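Local coordinates for putative endonuclease/exonuclease/phosphatase family protein (Bacteroides vulgatus ATCC 8482, PDB 3G6S), which probably hydrolyses phosphodiester bonds in nucleic acid, as nucleases of the DNase I-like endonuclease/exonuclease/phosphatase family do, although its substrate is not established, at residues Thr203-Thr208 with Cys237-Glu242; Ala7-Arg12 with His251-Ala256; Lys197-Val202 with Val232-Cys237; Asp28-Phe33 with Ala246-His251; Gly43-Leu48 with Ala134-Phe139. All coordinates share one frame; numbering follows the deposited sequence.

Contact 1 of 5, residues Thr203-Thr208 with Cys237-Glu242; sequences TGVDYT and CEIPAE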
# COMPACT_ATOMS: atom_id res chain seq x y z
N THR A 203 -8.84 4.33 15.68
CA THR A 203 -9.72 3.27 16.16
C THR A 203 -9.28 1.91 15.63
O THR A 203 -8.60 1.82 14.60
CB THR A 203 -11.19 3.54 15.75
OG1 THR A 203 -11.31 3.59 14.32
CG2 THR A 203 -11.66 4.88 16.33
N GLY A 204 -9.65 0.85 16.34
CA GLY A 204 -9.27 -0.48 15.92
C GLY A 204 -8.08 -0.99 16.71
O GLY A 204 -7.79 -0.50 17.81
N VAL A 205 -7.40 -1.97 16.15
CA VAL A 205 -6.23 -2.59 16.77
C VAL A 205 -4.95 -1.85 16.37
O VAL A 205 -4.98 -1.02 15.46
CB VAL A 205 -6.14 -4.08 16.35
CG1 VAL A 205 -7.34 -4.84 16.91
CG2 VAL A 205 -6.15 -4.20 14.82
N ASP A 206 -3.84 -2.13 17.05
CA ASP A 206 -2.58 -1.46 16.76
C ASP A 206 -1.54 -2.33 16.05
O ASP A 206 -0.36 -1.97 15.97
CB ASP A 206 -1.97 -0.86 18.04
CG ASP A 206 -1.83 -1.89 19.15
OD1 ASP A 206 -1.38 -3.02 18.88
OD2 ASP A 206 -2.14 -1.55 20.32
N TYR A 207 -1.97 -3.48 15.54
CA TYR A 207 -1.08 -4.38 14.82
C TYR A 207 -1.70 -4.67 13.46
O TYR A 207 -2.91 -4.59 13.30
CB TYR A 207 -0.88 -5.68 15.60
CG TYR A 207 -2.16 -6.41 15.94
CD1 TYR A 207 -2.93 -6.03 17.04
CD2 TYR A 207 -2.60 -7.48 15.16
CE1 TYR A 207 -4.10 -6.70 17.36
CE2 TYR A 207 -3.78 -8.16 15.48
CZ TYR A 207 -4.52 -7.76 16.58
OH TYR A 207 -5.68 -8.42 16.90
N THR A 208 -0.86 -5.03 12.49
CA THR A 208 -1.31 -5.29 11.14
C THR A 208 -1.01 -6.70 10.61
O THR A 208 -1.38 -7.05 9.48
CB THR A 208 -0.70 -4.22 10.17
OG1 THR A 208 -1.18 -4.42 8.83
CG2 THR A 208 0.80 -4.30 10.17
N CYS A 237 -7.60 7.35 11.57
CA CYS A 237 -7.03 6.09 11.14
C CYS A 237 -7.73 4.94 11.82
O CYS A 237 -8.13 5.03 12.99
CB CYS A 237 -5.54 6.04 11.49
SG CYS A 237 -4.48 6.84 10.29
N GLU A 238 -7.89 3.85 11.10
CA GLU A 238 -8.52 2.68 11.67
C GLU A 238 -7.89 1.41 11.15
O GLU A 238 -7.54 1.29 9.97
CB GLU A 238 -10.01 2.67 11.34
CG GLU A 238 -10.71 1.43 11.86
CD GLU A 238 -12.10 1.26 11.29
OE1 GLU A 238 -12.93 2.18 11.45
OE2 GLU A 238 -12.35 0.20 10.66
N ILE A 239 -7.72 0.45 12.05
CA ILE A 239 -7.16 -0.84 11.69
C ILE A 239 -8.14 -1.84 12.29
O ILE A 239 -8.07 -2.16 13.47
CB ILE A 239 -5.76 -1.04 12.30
CG1 ILE A 239 -4.79 0.01 11.74
CG2 ILE A 239 -5.25 -2.44 11.98
CD1 ILE A 239 -3.41 -0.05 12.35
N PRO A 240 -9.10 -2.31 11.48
CA PRO A 240 -10.11 -3.27 11.94
C PRO A 240 -9.51 -4.59 12.39
O PRO A 240 -8.62 -5.14 11.73
CB PRO A 240 -11.02 -3.42 10.73
CG PRO A 240 -10.08 -3.22 9.58
CD PRO A 240 -9.27 -2.03 10.04
N ALA A 241 -9.98 -5.10 13.52
CA ALA A 241 -9.48 -6.38 14.03
C ALA A 241 -9.89 -7.49 13.07
O ALA A 241 -10.96 -7.45 12.47
CB ALA A 241 -10.04 -6.65 15.42
N GLU A 242 -9.01 -8.47 12.92
CA GLU A 242 -9.29 -9.58 12.05
C GLU A 242 -10.39 -10.42 12.68
O GLU A 242 -10.60 -10.37 13.89
CB GLU A 242 -8.00 -10.40 11.83
CG GLU A 242 -7.38 -11.10 13.05
CD GLU A 242 -7.00 -10.17 14.21
OE1 GLU A 242 -6.65 -8.99 13.98
OE2 GLU A 242 -7.03 -10.64 15.36
O HOH W 1 -11.22 6.20 12.61
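Ile239 packs against two carbonyl oxygens and one valine methyl of the loop Val205-Tyr207, and its branches can be followed atom by atom. CB lies 3.3 Å from the carbonyl oxygen Val205 O. At CB the chain divides: CG2, anti to the backbone N while CG1 stands beside it (chi1 -63°), reaches Tyr207 O at 3.4 Å and Val205 CG2 at 3.5 Å. The other branch runs on extended to CD1, which is 3.6 Å from Val205 O. Beside this side chain the backbones pair in parallel. Thr203 N donates to Cys237 O at 2.9 Å, Thr203 O accepts from Ile239 N, and Val205 N closes the series on Ile239 O at 2.8 Å. Edge strand 201-204 and its neighbour 233-239 form one side of the seven-stranded sheet, one of the two that make up the layered DNase I-like fold. Past the strands the segments still touch. Val205 CG1 meets the methyl Ala241 CB at 3.6 Å, and Tyr207 OH lies within hydrogen-bonding distance of Glu242 OE2 (3.0 Å), with OE1 almost as near and the phenol ring turned 51° from the carboxylate. Glu242 CG sits between its backbone N and carbonyl carbon (chi1 64°), and the chain bends again at chi2 to bring the acid up to the phenol; its OE1 is held by Asn252 ND2.

Contact 2 of 5, residues Ala7-Arg12 with His251-Ala256; sequences ATFNIR and HNPQLA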
# COMPACT_ATOMS: atom_id res chain seq x y z
N ALA A 7 -6.25 3.67 1.82
CA ALA A 7 -6.04 2.39 2.49
C ALA A 7 -4.91 1.56 1.90
O ALA A 7 -4.73 1.51 0.68
CB ALA A 7 -7.34 1.58 2.48
N THR A 8 -4.14 0.93 2.77
CA THR A 8 -3.05 0.05 2.35
C THR A 8 -3.43 -1.34 2.86
O THR A 8 -3.84 -1.49 4.01
CB THR A 8 -1.68 0.46 2.96
OG1 THR A 8 -0.67 -0.46 2.52
CG2 THR A 8 -1.73 0.46 4.49
N PHE A 9 -3.30 -2.35 2.00
CA PHE A 9 -3.69 -3.69 2.40
C PHE A 9 -2.98 -4.83 1.66
O PHE A 9 -2.98 -4.89 0.43
CB PHE A 9 -5.21 -3.81 2.21
CG PHE A 9 -5.77 -5.12 2.66
CD1 PHE A 9 -5.33 -5.72 3.83
CD2 PHE A 9 -6.77 -5.74 1.91
CE1 PHE A 9 -5.87 -6.92 4.27
CE2 PHE A 9 -7.32 -6.95 2.34
CZ PHE A 9 -6.88 -7.55 3.52
N ASN A 10 -2.36 -5.71 2.43
CA ASN A 10 -1.66 -6.88 1.89
C ASN A 10 -2.74 -7.96 1.87
O ASN A 10 -3.27 -8.33 2.91
CB ASN A 10 -0.51 -7.30 2.82
CG ASN A 10 0.34 -8.43 2.24
OD1 ASN A 10 -0.16 -9.34 1.58
ND2 ASN A 10 1.64 -8.39 2.52
N ILE A 11 -3.06 -8.48 0.69
CA ILE A 11 -4.10 -9.48 0.60
C ILE A 11 -3.65 -10.94 0.68
O ILE A 11 -4.47 -11.84 0.63
CB ILE A 11 -4.91 -9.29 -0.69
CG1 ILE A 11 -4.03 -9.52 -1.90
CG2 ILE A 11 -5.47 -7.88 -0.74
CD1 ILE A 11 -4.79 -9.51 -3.19
N ARG A 12 -2.34 -11.16 0.80
CA ARG A 12 -1.79 -12.52 0.86
C ARG A 12 -1.97 -13.20 -0.50
O ARG A 12 -3.08 -13.55 -0.88
CB ARG A 12 -2.50 -13.35 1.93
CG ARG A 12 -2.14 -14.82 1.91
CD ARG A 12 -0.70 -15.06 2.29
NE ARG A 12 -0.34 -16.45 2.05
CZ ARG A 12 0.86 -16.98 2.30
NH1 ARG A 12 1.83 -16.24 2.81
NH2 ARG A 12 1.08 -18.26 2.03
N HIS A 251 -3.05 -10.30 7.01
CA HIS A 251 -2.78 -8.93 7.40
C HIS A 251 -4.08 -8.17 7.70
O HIS A 251 -5.16 -8.59 7.30
CB HIS A 251 -2.05 -8.16 6.30
CG HIS A 251 -0.59 -8.43 6.22
ND1 HIS A 251 -0.06 -9.58 5.66
CD2 HIS A 251 0.48 -7.68 6.59
CE1 HIS A 251 1.26 -9.51 5.67
NE2 HIS A 251 1.61 -8.37 6.23
N ASN A 252 -3.94 -7.05 8.40
CA ASN A 252 -5.07 -6.19 8.70
C ASN A 252 -4.89 -4.91 7.88
O ASN A 252 -3.81 -4.33 7.85
CB ASN A 252 -5.12 -5.82 10.19
CG ASN A 252 -5.88 -6.85 11.02
OD1 ASN A 252 -6.65 -7.67 10.49
ND2 ASN A 252 -5.69 -6.80 12.34
N PRO A 253 -5.93 -4.46 7.18
CA PRO A 253 -5.82 -3.24 6.38
C PRO A 253 -5.76 -2.01 7.28
O PRO A 253 -6.24 -2.04 8.42
CB PRO A 253 -7.10 -3.26 5.55
CG PRO A 253 -8.08 -3.85 6.54
CD PRO A 253 -7.30 -5.00 7.14
N GLN A 254 -5.16 -0.93 6.78
CA GLN A 254 -5.07 0.30 7.55
C GLN A 254 -5.78 1.42 6.79
O GLN A 254 -5.31 1.85 5.73
CB GLN A 254 -3.62 0.72 7.78
CG GLN A 254 -3.48 1.75 8.90
CD GLN A 254 -2.19 2.57 8.83
OE1 GLN A 254 -1.11 2.06 8.53
NE2 GLN A 254 -2.31 3.85 9.14
N LEU A 255 -6.92 1.88 7.30
CA LEU A 255 -7.65 2.96 6.63
C LEU A 255 -7.21 4.33 7.14
O LEU A 255 -6.71 4.45 8.26
CB LEU A 255 -9.16 2.81 6.81
CG LEU A 255 -9.77 1.42 6.57
CD1 LEU A 255 -11.28 1.56 6.40
CD2 LEU A 255 -9.17 0.79 5.33
N ALA A 256 -7.38 5.36 6.32
CA ALA A 256 -7.00 6.70 6.73
C ALA A 256 -7.86 7.74 6.04
O ALA A 256 -7.91 7.80 4.81
CB ALA A 256 -5.52 6.95 6.41
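The side-chain amide of Asn10 lies flat on the imidazole of His251, the two planes only 11° apart. CB starts the stack, sitting over the ring face 3.7 Å from the centroid of His251 in a CH-pi contact, and ND2 ends it 3.4 Å from His251 CE1. The amide is placed there by CG standing anti to the backbone N (chi1 -174°), and its rotation is fixed from both ends. OD1 of Asn10 accepts from Arg12 N at 2.9 Å, forming an Asx turn, while Asn10 ND2 donates to Glu46 OE1 and Asp172 OD2.

Next to the stack Phe9 and Pro253 run side by side. Phe9 CD1 is 3.5 Å from Pro253 CB, and the carbonyl oxygen His251 O approaches the edge of the phenyl ring, in its plane, 3.5 Å from Phe9 CE1. Further along, regular antiparallel pairing takes over, the short strands running 171° apart. Gln254 N donates to Thr8 O at 3.1 Å; the return bond, Thr8 N to Gln254 O, is weak at 3.3 Å. Ala7 and Leu255 form the adjoining non-hydrogen-bonded pair, in which Ala7 CB meets Leu255 CD2 at 3.5 Å. The regular pairing stops at Thr8-Gln254, and beyond it side chains hold the segments together. An asparagine at the end of the first strand, beside the histidine of a Ser-Asp-His sequence, is characteristic of the catalytic centre of the DNase I-like family, and this pair probably belongs to the active site here.

Contact 3 of 5, residues Lys197-Val202 with Val232-Cys237; sequences KTAARV and VLVKSC
Arg201 O is approached by two groups of the neighbouring strand: Cys237 N donates to it at 2.8 Å, with an angle of 155° at the hydrogen, and Ser236 CA adds a CA-H...O contact at 3.0 Å. Val234 O, earlier on the same strand, serves in a similar way, taking a hydrogen bond from Ala200 N at 3.2 Å and a CA-H...O contact from Ala199. Between these two places the pairing is poor, since Arg201 N reaches Lys235 O only in a weak bond. The disturbance coincides with a classic beta bulge, in which Lys235 and Ser236 both face Asp257 of the strand on the other side. Side chains add to this. Ala199 CB touches Val234 CG1 at 3.5 Å and the sulfur Cys237 SG at 3.8 Å; Val234 holds CG1 anti to its backbone N (chi1 -176°), against the alanine, while its CG2 approaches Thr198 OG1. That hydroxyl bonds to Asp194 O, and Lys235 NZ forms a salt bridge with Asp3. These polar partners lie outside the segments, which implies that loop 199-200 and the start of edge strand 201-204 are held on strand 233-239 mainly by backbone bonds, with a small apolar patch at Ala199.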
# COMPACT_ATOMS: atom_id res chain seq x y z
N LYS A 197 0.48 7.84 13.55
CA LYS A 197 0.94 8.61 14.70
C LYS A 197 0.47 10.07 14.69
O LYS A 197 0.55 10.75 15.71
CB LYS A 197 2.47 8.63 14.77
CG LYS A 197 3.12 7.58 15.66
CD LYS A 197 3.51 6.32 14.90
CE LYS A 197 4.42 5.43 15.74
NZ LYS A 197 5.66 6.16 16.12
N THR A 198 -0.00 10.57 13.55
CA THR A 198 -0.45 11.97 13.48
C THR A 198 -1.95 12.15 13.34
O THR A 198 -2.44 13.27 13.33
CB THR A 198 0.23 12.73 12.31
OG1 THR A 198 0.05 12.00 11.08
CG2 THR A 198 1.70 12.93 12.58
N ALA A 199 -2.68 11.04 13.22
CA ALA A 199 -4.13 11.08 13.08
C ALA A 199 -4.78 11.67 14.33
O ALA A 199 -4.36 11.37 15.45
CB ALA A 199 -4.68 9.68 12.83
N ALA A 200 -5.80 12.49 14.13
CA ALA A 200 -6.51 13.12 15.24
C ALA A 200 -7.35 12.09 15.99
O ALA A 200 -7.66 12.26 17.17
CB ALA A 200 -7.41 14.23 14.71
N ARG A 201 -7.72 11.01 15.30
CA ARG A 201 -8.54 9.96 15.89
C ARG A 201 -8.08 8.61 15.35
O ARG A 201 -7.86 8.45 14.15
CB ARG A 201 -10.01 10.22 15.56
CG ARG A 201 -10.97 9.15 16.01
CD ARG A 201 -12.42 9.58 15.78
NE ARG A 201 -13.34 8.50 16.11
CZ ARG A 201 -14.66 8.62 16.20
NH1 ARG A 201 -15.25 9.80 16.00
NH2 ARG A 201 -15.40 7.56 16.51
N VAL A 202 -7.90 7.65 16.25
CA VAL A 202 -7.45 6.31 15.90
C VAL A 202 -8.36 5.25 16.51
O VAL A 202 -8.63 5.27 17.71
CB VAL A 202 -6.02 6.07 16.43
CG1 VAL A 202 -5.62 4.62 16.22
CG2 VAL A 202 -5.05 6.99 15.73
N VAL A 232 -0.87 17.30 3.96
CA VAL A 232 -2.10 16.56 4.14
C VAL A 232 -2.52 16.45 5.60
O VAL A 232 -1.69 16.34 6.50
CB VAL A 232 -2.02 15.15 3.46
CG1 VAL A 232 -0.58 14.79 3.17
CG2 VAL A 232 -2.66 14.09 4.34
N LEU A 233 -3.83 16.54 5.82
CA LEU A 233 -4.40 16.45 7.15
C LEU A 233 -4.95 15.05 7.40
O LEU A 233 -5.81 14.57 6.66
CB LEU A 233 -5.53 17.45 7.31
CG LEU A 233 -6.35 17.25 8.60
CD1 LEU A 233 -5.46 17.56 9.81
CD2 LEU A 233 -7.57 18.17 8.59
N VAL A 234 -4.45 14.39 8.45
CA VAL A 234 -4.92 13.05 8.77
C VAL A 234 -6.01 13.13 9.81
O VAL A 234 -5.73 13.18 11.00
CB VAL A 234 -3.79 12.17 9.32
CG1 VAL A 234 -4.32 10.76 9.54
CG2 VAL A 234 -2.60 12.16 8.35
N LYS A 235 -7.26 13.12 9.35
CA LYS A 235 -8.42 13.18 10.23
C LYS A 235 -8.53 11.97 11.16
O LYS A 235 -8.72 12.12 12.37
CB LYS A 235 -9.71 13.32 9.41
CG LYS A 235 -9.88 14.69 8.74
CD LYS A 235 -11.03 14.71 7.74
CE LYS A 235 -10.72 13.88 6.49
NZ LYS A 235 -11.87 13.82 5.52
N SER A 236 -8.41 10.78 10.59
CA SER A 236 -8.49 9.57 11.39
C SER A 236 -7.90 8.33 10.73
O SER A 236 -7.71 8.28 9.52
CB SER A 236 -9.94 9.29 11.78
OG SER A 236 -10.77 9.17 10.64
N CYS A 237 -7.60 7.35 11.57
CA CYS A 237 -7.03 6.09 11.14
C CYS A 237 -7.73 4.94 11.82
O CYS A 237 -8.13 5.03 12.99
CB CYS A 237 -5.54 6.04 11.49
SG CYS A 237 -4.48 6.84 10.29
O HOH W 2 -3.61 15.18 12.37

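Contact 4 of 5, residues Asp28-Phe33 with Ala246-His251; sequences DRVCQF and ALLSDH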
# COMPACT_ATOMS: atom_id res chain seq x y z
N ASP A 28 -14.48 -12.61 -2.16
CA ASP A 28 -15.67 -11.81 -1.92
C ASP A 28 -15.59 -10.97 -0.67
O ASP A 28 -16.00 -9.81 -0.67
CB ASP A 28 -16.90 -12.70 -1.87
CG ASP A 28 -17.35 -13.15 -3.25
OD1 ASP A 28 -16.50 -13.64 -4.03
OD2 ASP A 28 -18.56 -13.00 -3.57
N ARG A 29 -15.05 -11.55 0.41
CA ARG A 29 -14.92 -10.83 1.67
C ARG A 29 -14.08 -9.56 1.48
O ARG A 29 -14.43 -8.50 2.00
CB ARG A 29 -14.28 -11.73 2.73
CG ARG A 29 -15.14 -12.91 3.15
CD ARG A 29 -14.77 -13.40 4.55
NE ARG A 29 -13.61 -14.29 4.57
CZ ARG A 29 -13.68 -15.62 4.46
NH1 ARG A 29 -14.86 -16.21 4.32
NH2 ARG A 29 -12.57 -16.35 4.51
N VAL A 30 -12.98 -9.67 0.74
CA VAL A 30 -12.09 -8.53 0.49
C VAL A 30 -12.76 -7.43 -0.35
O VAL A 30 -12.70 -6.25 -0.01
CB VAL A 30 -10.77 -8.97 -0.21
CG1 VAL A 30 -9.90 -7.75 -0.48
CG2 VAL A 30 -10.02 -9.94 0.69
N CYS A 31 -13.40 -7.83 -1.46
CA CYS A 31 -14.10 -6.87 -2.31
C CYS A 31 -15.19 -6.15 -1.51
O CYS A 31 -15.35 -4.93 -1.60
CB CYS A 31 -14.78 -7.56 -3.50
SG CYS A 31 -13.67 -8.35 -4.68
N GLN A 32 -15.96 -6.93 -0.75
CA GLN A 32 -17.04 -6.37 0.04
C GLN A 32 -16.54 -5.33 1.02
O GLN A 32 -17.12 -4.26 1.15
CB GLN A 32 -17.79 -7.49 0.78
CG GLN A 32 -19.22 -7.11 1.15
CD GLN A 32 -20.02 -6.64 -0.07
OE1 GLN A 32 -20.20 -7.39 -1.04
NE2 GLN A 32 -20.50 -5.40 -0.02
N PHE A 33 -15.45 -5.64 1.71
CA PHE A 33 -14.87 -4.71 2.68
C PHE A 33 -14.59 -3.36 2.01
O PHE A 33 -14.97 -2.30 2.52
CB PHE A 33 -13.58 -5.30 3.24
CG PHE A 33 -12.93 -4.46 4.28
CD1 PHE A 33 -13.29 -4.57 5.61
CD2 PHE A 33 -11.94 -3.54 3.93
CE1 PHE A 33 -12.68 -3.79 6.58
CE2 PHE A 33 -11.32 -2.75 4.89
CZ PHE A 33 -11.69 -2.87 6.22
N ALA A 246 -14.59 -15.05 9.49
CA ALA A 246 -14.53 -14.41 8.17
C ALA A 246 -13.23 -13.64 7.97
O ALA A 246 -13.23 -12.42 7.83
CB ALA A 246 -15.72 -13.47 8.01
N LEU A 247 -12.12 -14.37 7.96
CA LEU A 247 -10.79 -13.78 7.79
C LEU A 247 -10.59 -13.21 6.39
O LEU A 247 -10.90 -13.87 5.39
CB LEU A 247 -9.73 -14.83 8.09
CG LEU A 247 -8.59 -14.47 9.04
CD1 LEU A 247 -9.13 -13.76 10.26
CD2 LEU A 247 -7.86 -15.74 9.44
N LEU A 248 -10.07 -11.99 6.32
CA LEU A 248 -9.82 -11.34 5.03
C LEU A 248 -8.43 -11.65 4.49
O LEU A 248 -8.24 -11.87 3.29
CB LEU A 248 -9.96 -9.82 5.15
CG LEU A 248 -11.31 -9.13 4.91
CD1 LEU A 248 -12.40 -9.77 5.75
CD2 LEU A 248 -11.18 -7.66 5.27
N SER A 249 -7.46 -11.71 5.39
CA SER A 249 -6.08 -11.94 4.99
C SER A 249 -5.26 -12.19 6.24
O SER A 249 -5.78 -12.11 7.33
CB SER A 249 -5.59 -10.69 4.24
OG SER A 249 -4.21 -10.46 4.43
N ASP A 250 -3.98 -12.52 6.08
CA ASP A 250 -3.14 -12.72 7.25
C ASP A 250 -2.75 -11.34 7.79
O ASP A 250 -2.20 -11.22 8.88
CB ASP A 250 -1.88 -13.53 6.92
CG ASP A 250 -1.17 -13.05 5.68
OD1 ASP A 250 -1.35 -11.86 5.32
OD2 ASP A 250 -0.42 -13.85 5.07
N HIS A 251 -3.05 -10.30 7.01
CA HIS A 251 -2.78 -8.93 7.40
C HIS A 251 -4.08 -8.17 7.70
O HIS A 251 -5.16 -8.59 7.30
CB HIS A 251 -2.05 -8.16 6.30
CG HIS A 251 -0.59 -8.43 6.22
ND1 HIS A 251 -0.06 -9.58 5.66
CD2 HIS A 251 0.48 -7.68 6.59
CE1 HIS A 251 1.26 -9.51 5.67
NE2 HIS A 251 1.61 -8.37 6.23
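Arg29 takes hold of the carbonyl oxygen of Leu247 side-on with two nitrogens. NE donates to Leu247 O at 2.9 Å and NH2 to the same atom at 3.1 Å; the oxygen lies in the guanidinium plane. The two donors use it differently: NH2 arrives in the carbonyl plane on a lone pair, whereas NE stands 54° out of that plane. The bend at chi3 (-82°) brings NE and NH2 to the same oxygen, with Ala246 CA over one guanidinium face and Ala246 CB 3.6 Å from Arg29 CD. This short polar grip sits on the partly exposed margin. Helix 27-36 lies against the seven-stranded sheet here, and the loop linking strands 233-239 and 254-260 passes beside it. Round Leu248 the fit is van der Waals packing: CD2 makes an off-centre CH-pi contact with the Phe33 ring, 30° off its normal, 3.8 Å from Phe33 CD1, and Val30 CG2 meets Leu248 O at 3.7 Å. Leu248 CD1 and Arg29 CB, 4.1 Å apart, touch loosely. Beyond Leu248, Ser249 OG bonds Asn10 O of strand 2-10 and accepts from His251 N at 2.8 Å in an ST turn, and His251 ND1 donates to Asp250 OD1 at 2.6 Å.

Contact 5 of 5, residues Gly43-Leu48 with Ala134-Phe139; sequences GMQEVL and AVNTHF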
# COMPACT_ATOMS: atom_id res chain seq x y z
N GLY A 43 -3.90 0.83 -1.95
CA GLY A 43 -2.64 0.30 -2.43
C GLY A 43 -2.56 -1.07 -1.81
O GLY A 43 -2.56 -1.19 -0.58
N MSE A 44 -2.53 -2.12 -2.62
CA MSE A 44 -2.48 -3.48 -2.09
C MSE A 44 -1.17 -4.18 -2.41
O MSE A 44 -0.55 -3.90 -3.43
CB MSE A 44 -3.64 -4.30 -2.66
CG MSE A 44 -5.00 -3.69 -2.38
SE MSE A 44 -6.46 -4.57 -3.34
CE MSE A 44 -7.34 -5.41 -1.87
N GLN A 45 -0.74 -5.09 -1.54
CA GLN A 45 0.50 -5.82 -1.80
C GLN A 45 0.22 -7.32 -1.97
O GLN A 45 -0.87 -7.80 -1.64
CB GLN A 45 1.50 -5.59 -0.66
CG GLN A 45 1.81 -4.13 -0.35
CD GLN A 45 0.68 -3.44 0.41
OE1 GLN A 45 0.06 -4.04 1.28
NE2 GLN A 45 0.43 -2.16 0.11
N GLU A 46 1.21 -8.05 -2.48
CA GLU A 46 1.11 -9.50 -2.72
C GLU A 46 -0.10 -9.88 -3.57
O GLU A 46 -0.88 -10.75 -3.21
CB GLU A 46 1.04 -10.26 -1.38
CG GLU A 46 2.24 -10.09 -0.46
CD GLU A 46 2.28 -11.10 0.68
OE1 GLU A 46 2.97 -10.84 1.70
OE2 GLU A 46 1.63 -12.17 0.57
N VAL A 47 -0.25 -9.23 -4.72
CA VAL A 47 -1.39 -9.53 -5.57
C VAL A 47 -0.95 -10.23 -6.87
O VAL A 47 -0.26 -9.64 -7.70
CB VAL A 47 -2.17 -8.23 -5.90
CG1 VAL A 47 -3.48 -8.55 -6.58
CG2 VAL A 47 -2.42 -7.43 -4.60
N LEU A 48 -1.35 -11.49 -7.04
CA LEU A 48 -0.99 -12.22 -8.25
C LEU A 48 -1.97 -11.85 -9.36
O LEU A 48 -3.07 -11.35 -9.10
CB LEU A 48 -1.02 -13.73 -7.98
CG LEU A 48 0.05 -14.25 -7.02
CD1 LEU A 48 -0.15 -15.74 -6.77
CD2 LEU A 48 1.43 -13.98 -7.59
N ALA A 134 0.09 9.13 -5.50
CA ALA A 134 -0.04 7.95 -4.69
C ALA A 134 1.08 7.00 -5.08
O ALA A 134 1.35 6.79 -6.26
CB ALA A 134 -1.39 7.28 -4.94
N VAL A 135 1.73 6.45 -4.07
CA VAL A 135 2.81 5.50 -4.28
C VAL A 135 2.54 4.31 -3.37
O VAL A 135 2.33 4.48 -2.17
CB VAL A 135 4.20 6.11 -3.96
CG1 VAL A 135 5.30 5.08 -4.21
CG2 VAL A 135 4.45 7.33 -4.83
N ASN A 136 2.53 3.12 -3.96
CA ASN A 136 2.27 1.89 -3.24
C ASN A 136 3.44 0.96 -3.44
O ASN A 136 3.88 0.74 -4.57
CB ASN A 136 1.01 1.22 -3.77
CG ASN A 136 0.62 0.02 -2.97
OD1 ASN A 136 0.51 0.11 -1.74
ND2 ASN A 136 0.39 -1.11 -3.64
N THR A 137 3.96 0.39 -2.36
CA THR A 137 5.11 -0.48 -2.51
C THR A 137 5.12 -1.67 -1.54
O THR A 137 4.26 -1.77 -0.68
CB THR A 137 6.39 0.37 -2.34
OG1 THR A 137 7.55 -0.45 -2.52
CG2 THR A 137 6.42 1.00 -0.96
N HIS A 138 6.09 -2.57 -1.72
CA HIS A 138 6.27 -3.76 -0.87
C HIS A 138 7.77 -3.97 -0.66
O HIS A 138 8.48 -4.34 -1.59
CB HIS A 138 5.70 -5.01 -1.53
CG HIS A 138 5.54 -6.18 -0.61
ND1 HIS A 138 6.04 -6.17 0.68
CD2 HIS A 138 4.91 -7.36 -0.76
CE1 HIS A 138 5.71 -7.30 1.28
NE2 HIS A 138 5.03 -8.04 0.43
N PHE A 139 8.26 -3.72 0.56
CA PHE A 139 9.69 -3.85 0.89
C PHE A 139 10.18 -5.27 1.16
O PHE A 139 9.39 -6.19 1.38
CB PHE A 139 10.01 -2.97 2.11
CG PHE A 139 10.27 -1.53 1.78
CD1 PHE A 139 9.66 -0.91 0.69
CD2 PHE A 139 11.12 -0.77 2.57
CE1 PHE A 139 9.89 0.43 0.41
CE2 PHE A 139 11.36 0.57 2.30
CZ PHE A 139 10.74 1.17 1.22
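Two strands from different sheets face each other at the heart of the two-sheet sandwich of the DNase I-like fold. Strands 43-45 and 134-138 run nearly parallel, 11° apart, but their axes approach no closer than 6.6 Å and side chains, not backbone pairs, bridge them. Asn136 spans the gap, its CG anti to the backbone N (chi1 -174°). Its ND2 donates to the carbonyl oxygen of Met44, a selenomethionine, at 3.0 Å, from 52° above the carbonyl plane, and also to Ala79 O. Its OD1 lies 3.2 Å from Gly43 CA, accepts a weak bond from Gln45 NE2 at 2.9 Å and is held as well by Thr170 OG1. The buried amide is therefore gripped at both ends. Gln45 bends at chi2, which folds its chain toward strand 134-138: CG passes 3.4 Å from Thr137 O, and NE2 finds a second partner in Thr8 OG1. CB of the same glutamine packs 3.8 Å from His138 CD2. Glu46 comes in at the edge of that imidazole, with CG 3.6 Å from His138 NE2 and the carboxylate almost coplanar with the ring. The glutamate of such a Gln-Glu pair is a metal ligand in relatives of this family, so Glu46, which accepts from Asn10 ND2, probably belongs to the same site, although no metal is seen here. Around the contact, strand 2-10 flanks 41-45 within one sheet, strands 117-125 and 167-172 flank 131-138 in the other, and helix 144-161 packs on Thr137 from the outer side.

Overall arrangement
Contacts 1, 2 and 3 follow one sheet inward from its edge: contacts 1 and 3 share Cys237 on the strand pair at that edge, their centres 13 Å apart, and strand 254-260 links that pair to contact 2. Contact 5 couples strand 41-45, the neighbour of 2-10, to the second sheet. Contacts 2 and 4 share His251, and Asn10 O bonds Ser249 OG between them at 2.8 Å. Contacts 2 and 5, with centres 10 Å apart, join through Asn10 ND2 and Glu46 OE1 at 2.9 Å. Asn10 ND2 also bonds Asp172 OD2, and Asp250 holds His251, so these residues probably gather at the active site. Contact 3 lies about 16 Å from contact 2 and 22 Å from contact 5, centre to centre.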